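Local coordinates for uncharacterized protein YfeY (Escherichia coli, PDB 2QZB) that is of unknown function but is probably an exported lipoprotein held at a membrane, at residues D103-A108 with I133-S138. Numbering follows the deposited sequence.
Sequences DLYSKA and ISYQFS
Phe-137 CZ stands at the edge of the Tyr-105 ring, in its plane and 3.9 Å from Tyr-105 CE2, whereas that CE2 lies oblique to the Phe-137 ring, neither over its face nor at its edge. Leu-104 CB covers one face of the Tyr-105 ring, 3.6 Å off its plane and displaced from the ring centre. The Phe-137 ring receives Leu-104 CD1 at its own edge, in plane, with CD1 3.9 Å from CZ. Tyr-105 OH comes up to the edge of the Tyr-135 ring, 3.6 Å from CD2, and Leu-104 CD1 approaches the same CD2 obliquely at 4.2 Å. Every contact within 4.5 Å joins side-chain atoms, and no hydrogen bond crosses. The short, weakly bonded helix 101-104 and the loop that follows thus pack against strand 133-138, which pairs antiparallel with 123-126 and 158-165 in the large sheet. Tyr-135 and Phe-137, two residues apart, both direct their CB toward 103-108, as alternation along a strand requires. With chi1 of Tyr-105 at -52°, its CG swings beside the backbone N, and the ring runs out toward the strand with OH at its far end, which hydrogen-bonds to Lys-126 O. With Tyr-105 replaced by alanine, Lys-126 O would probably lose its hydroxyl partner and the edges of Phe-137 and Tyr-135 their neighbour, opening a gap. Tyr-135 OH is hydrogen-bonded to Thr-93 OG1, and Phe-101 packs edge-to-face with Phe-137.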
# COMPACT_ATOMS: atom_id res chain seq x y z
N ASP A 103 12.83 -1.98 12.62
CA ASP A 103 13.69 -2.57 11.59
C ASP A 103 14.10 -1.51 10.51
O ASP A 103 15.13 -1.63 9.83
CB ASP A 103 12.96 -3.76 10.93
CG ASP A 103 13.17 -5.09 11.68
OD1 ASP A 103 13.70 -5.08 12.80
OD2 ASP A 103 12.81 -6.16 11.14
N LEU A 104 13.26 -0.50 10.34
CA LEU A 104 13.43 0.41 9.21
C LEU A 104 13.80 1.81 9.58
O LEU A 104 14.54 2.45 8.83
CB LEU A 104 12.16 0.45 8.35
CG LEU A 104 11.71 -0.92 7.87
CD1 LEU A 104 10.30 -0.83 7.33
CD2 LEU A 104 12.69 -1.50 6.85
N TYR A 105 13.27 2.29 10.70
CA TYR A 105 13.41 3.69 11.11
C TYR A 105 13.83 3.80 12.56
O TYR A 105 13.33 3.07 13.41
CB TYR A 105 12.11 4.50 10.90
CG TYR A 105 11.54 4.37 9.50
CD1 TYR A 105 12.12 5.04 8.44
CD2 TYR A 105 10.45 3.52 9.25
CE1 TYR A 105 11.62 4.91 7.14
CE2 TYR A 105 9.95 3.36 7.93
CZ TYR A 105 10.52 4.08 6.90
OH TYR A 105 10.03 3.95 5.63
N SER A 106 14.75 4.71 12.83
CA SER A 106 15.14 5.02 14.20
C SER A 106 14.23 6.06 14.82
O SER A 106 14.18 6.20 16.04
CB SER A 106 16.59 5.48 14.27
OG SER A 106 16.73 6.80 13.86
N LYS A 107 13.49 6.76 13.96
CA LYS A 107 12.58 7.82 14.37
C LYS A 107 11.62 8.16 13.24
O LYS A 107 11.89 7.89 12.07
CB LYS A 107 13.35 9.07 14.85
CG LYS A 107 13.97 9.91 13.77
CD LYS A 107 15.02 10.91 14.34
CE LYS A 107 14.37 12.12 15.05
NZ LYS A 107 15.09 13.45 14.83
N ALA A 108 10.47 8.71 13.59
CA ALA A 108 9.43 9.03 12.60
C ALA A 108 9.69 10.33 11.83
O ALA A 108 9.37 10.42 10.63
CB ALA A 108 8.07 9.10 13.29
N ILE A 133 7.32 4.03 -3.51
CA ILE A 133 6.85 3.11 -2.44
C ILE A 133 6.80 3.76 -1.06
O ILE A 133 7.73 4.51 -0.67
CB ILE A 133 7.71 1.80 -2.43
CG1 ILE A 133 7.71 1.14 -3.80
CG2 ILE A 133 7.26 0.79 -1.33
CD1 ILE A 133 8.81 0.04 -3.94
N SER A 134 5.70 3.49 -0.34
CA SER A 134 5.46 3.92 1.03
C SER A 134 4.97 2.70 1.80
O SER A 134 4.49 1.75 1.19
CB SER A 134 4.36 4.97 1.08
OG SER A 134 4.71 6.13 0.35
N TYR A 135 5.08 2.75 3.13
CA TYR A 135 4.59 1.69 4.01
C TYR A 135 3.63 2.35 4.97
O TYR A 135 3.91 3.45 5.47
CB TYR A 135 5.75 1.05 4.80
CG TYR A 135 6.97 0.65 3.99
CD1 TYR A 135 6.87 -0.24 2.92
CD2 TYR A 135 8.24 1.16 4.30
CE1 TYR A 135 7.97 -0.58 2.16
CE2 TYR A 135 9.35 0.79 3.56
CZ TYR A 135 9.22 -0.08 2.50
OH TYR A 135 10.32 -0.47 1.78
N GLN A 136 2.49 1.73 5.23
CA GLN A 136 1.70 2.18 6.38
C GLN A 136 1.96 1.25 7.55
O GLN A 136 2.22 0.04 7.35
CB GLN A 136 0.19 2.26 6.08
CG GLN A 136 -0.19 3.25 4.98
CD GLN A 136 -1.70 3.56 4.92
OE1 GLN A 136 -2.52 2.89 5.58
NE2 GLN A 136 -2.07 4.57 4.13
N PHE A 137 1.90 1.80 8.76
CA PHE A 137 2.20 1.04 9.98
C PHE A 137 0.97 1.07 10.85
O PHE A 137 0.22 2.05 10.82
CB PHE A 137 3.40 1.67 10.73
CG PHE A 137 4.71 1.40 10.05
CD1 PHE A 137 5.18 2.26 9.04
CD2 PHE A 137 5.45 0.29 10.38
CE1 PHE A 137 6.37 2.00 8.39
CE2 PHE A 137 6.64 0.04 9.74
CZ PHE A 137 7.09 0.87 8.73
N SER A 138 0.73 0.02 11.62
CA SER A 138 -0.28 0.11 12.68
C SER A 138 0.16 -0.59 13.94
O SER A 138 1.09 -1.42 13.91
CB SER A 138 -1.68 -0.33 12.24
OG SER A 138 -1.67 -1.41 11.34